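Local coordinates for probable thiol peroxidase (Chromobacterium violaceum, PDB 3KEB), which is probably a peroxidase of the redoxin family, within the thioredoxin superfamily, and is named a thiol peroxidase, at residues M32-Q37 against D91-L96. Residues are numbered along the deposited sequence; the frame is centred on the assembly and turned at random.
Sequences MLVDDQ and DSPSSL
Pro93, in the first turn of helix 93-103, meets the end of strand 32-35 through CB and CG of its ring and illustrates how a helix start can be fitted to a strand largely by apolar and van der Waals contact. Followed outward, its CB lies 3.6 Å from Asp35 O, a carbon set against a backbone carbonyl; its CG then reaches the branched end of Val34, in the conformer described here 3.9 Å from CG1 and 4.1 Å from CG2. In that conformer the two side chains cross nearly at right angles, and Pro93 CG faces both methyls. One turn further on, Leu96 brings its CB within 3.7 Å of Asp36 CB. Here the aspartate touches through its methylene, while its carboxylate forms a salt bridge to Arg100 through OD2, tying the loop that leaves the strand to the same helix a turn later. The helix start is fixed separately: Ser92 is the N-cap, its OG accepting a nearly straight bond from Ser95 N (3.0 Å, 163°). Leu114 touches both Val34 and Pro93, and Ser112 of strand 109-112 packs against Pro93 and Leu96. The contact thus joins strand 32-35 to a helix following strand 84-89 in the thioredoxin-like fold, and the second subunit covers the helix start, with its Tyr135 on Pro93.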
loop_
_atom_site.group_PDB
_atom_site.type_symbol
_atom_site.label_atom_id
_atom_site.label_comp_id
_atom_site.label_asym_id
_atom_site.label_seq_id
_atom_site.Cartn_x
_atom_site.Cartn_y
_atom_site.Cartn_z
HETATM N N MSE A 32 3.418 -4.630 -14.533
HETATM C CA MSE A 32 4.118 -5.584 -13.664
HETATM C C MSE A 32 3.659 -5.285 -12.249
HETATM O O MSE A 32 4.199 -4.367 -11.639
HETATM C CB MSE A 32 5.627 -5.333 -13.717
HETATM C CG MSE A 32 6.262 -5.623 -15.059
HETATM SE SE MSE A 32 8.197 -5.217 -15.140
HETATM C CE MSE A 32 8.243 -3.463 -14.237
ATOM N N LEU A 33 2.655 -5.999 -11.747
ATOM C CA LEU A 33 2.064 -5.735 -10.457
ATOM C C LEU A 33 2.293 -6.937 -9.546
ATOM O O LEU A 33 2.957 -7.885 -9.952
ATOM C CB LEU A 33 0.549 -5.447 -10.615
ATOM C CG LEU A 33 0.292 -4.179 -11.448
ATOM C CD1 LEU A 33 -1.186 -4.023 -11.698
ATOM C CD2 LEU A 33 0.862 -2.936 -10.736
ATOM N N VAL A 34 1.768 -6.875 -8.319
ATOM C CA VAL A 34 1.860 -8.013 -7.426
ATOM C C VAL A 34 0.499 -8.255 -6.814
ATOM O O VAL A 34 -0.199 -7.355 -6.405
ATOM C CB VAL A 34 2.973 -7.837 -6.370
ATOM C CG1 VAL A 34 2.839 -6.537 -5.710
ATOM C CG2 VAL A 34 2.953 -8.974 -5.350
ATOM N N ASP A 35 0.072 -9.496 -6.813
ATOM C CA ASP A 35 -1.263 -9.832 -6.316
ATOM C C ASP A 35 -1.301 -10.068 -4.819
ATOM O O ASP A 35 -0.293 -9.993 -4.139
ATOM C CB ASP A 35 -1.840 -11.024 -7.089
ATOM C CG ASP A 35 -1.185 -12.361 -6.769
ATOM O OD1 ASP A 35 -0.540 -12.606 -5.702
ATOM O OD2 ASP A 35 -1.377 -13.278 -7.650
ATOM N N ASP A 36 -2.478 -10.392 -4.305
ATOM C CA ASP A 36 -2.642 -10.515 -2.874
ATOM C C ASP A 36 -1.909 -11.660 -2.195
ATOM O O ASP A 36 -1.711 -11.623 -0.960
ATOM C CB ASP A 36 -4.116 -10.485 -2.475
ATOM C CG ASP A 36 -4.927 -11.673 -3.019
ATOM O OD1 ASP A 36 -4.944 -11.903 -4.233
ATOM O OD2 ASP A 36 -5.529 -12.410 -2.207
ATOM N N GLN A 37 -1.478 -12.659 -2.949
ATOM C CA GLN A 37 -0.598 -13.706 -2.415
ATOM C C GLN A 37 0.857 -13.466 -2.730
ATOM O O GLN A 37 1.662 -14.379 -2.637
ATOM C CB GLN A 37 -1.007 -15.055 -2.986
ATOM C CG GLN A 37 -2.488 -15.411 -2.638
ATOM C CD GLN A 37 -2.971 -16.659 -3.370
ATOM O OE1 GLN A 37 -3.535 -16.570 -4.474
ATOM N NE2 GLN A 37 -2.710 -17.831 -2.784
ATOM N N ASP A 91 -2.901 -0.351 -2.198
ATOM C CA ASP A 91 -2.836 -1.159 -0.991
ATOM C C ASP A 91 -1.709 -2.170 -1.062
ATOM O O ASP A 91 -1.339 -2.636 -2.163
ATOM C CB ASP A 91 -4.136 -1.917 -0.771
ATOM C CG ASP A 91 -5.295 -1.019 -0.588
ATOM O OD1 ASP A 91 -5.207 -0.108 0.281
ATOM O OD2 ASP A 91 -6.339 -1.236 -1.272
ATOM N N SER A 92 -1.189 -2.540 0.099
ATOM C CA SER A 92 -0.186 -3.589 0.160
ATOM C C SER A 92 -0.831 -4.945 -0.229
ATOM O O SER A 92 -2.028 -5.162 0.023
ATOM C CB SER A 92 0.403 -3.724 1.546
ATOM O OG SER A 92 -0.606 -4.127 2.462
ATOM N N PRO A 93 -0.015 -5.883 -0.756
ATOM C CA PRO A 93 -0.542 -7.222 -0.902
ATOM C C PRO A 93 -1.142 -7.780 0.390
ATOM O O PRO A 93 -2.179 -8.450 0.347
ATOM C CB PRO A 93 0.663 -8.017 -1.349
ATOM C CG PRO A 93 1.528 -7.040 -2.089
ATOM C CD PRO A 93 1.329 -5.728 -1.333
ATOM N N SER A 94 -0.510 -7.537 1.523
ATOM C CA SER A 94 -1.027 -8.038 2.813
ATOM C C SER A 94 -2.457 -7.535 3.094
ATOM O O SER A 94 -3.313 -8.296 3.610
ATOM C CB SER A 94 -0.089 -7.627 3.965
ATOM O OG SER A 94 1.271 -7.960 3.602
ATOM N N SER A 95 -2.684 -6.240 2.880
ATOM C CA SER A 95 -4.030 -5.671 3.058
ATOM C C SER A 95 -5.043 -6.199 2.047
ATOM O O SER A 95 -6.196 -6.396 2.396
ATOM C CB SER A 95 -4.013 -4.140 2.986
ATOM O OG SER A 95 -3.161 -3.637 3.994
ATOM N N LEU A 96 -4.612 -6.433 0.809
ATOM C CA LEU A 96 -5.496 -7.023 -0.226
ATOM C C LEU A 96 -5.898 -8.457 0.219
ATOM O O LEU A 96 -7.063 -8.850 0.126
ATOM C CB LEU A 96 -4.807 -6.991 -1.589
ATOM C CG LEU A 96 -4.582 -5.605 -2.194
ATOM C CD1 LEU A 96 -3.709 -5.664 -3.494
ATOM C CD2 LEU A 96 -5.919 -4.911 -2.442
#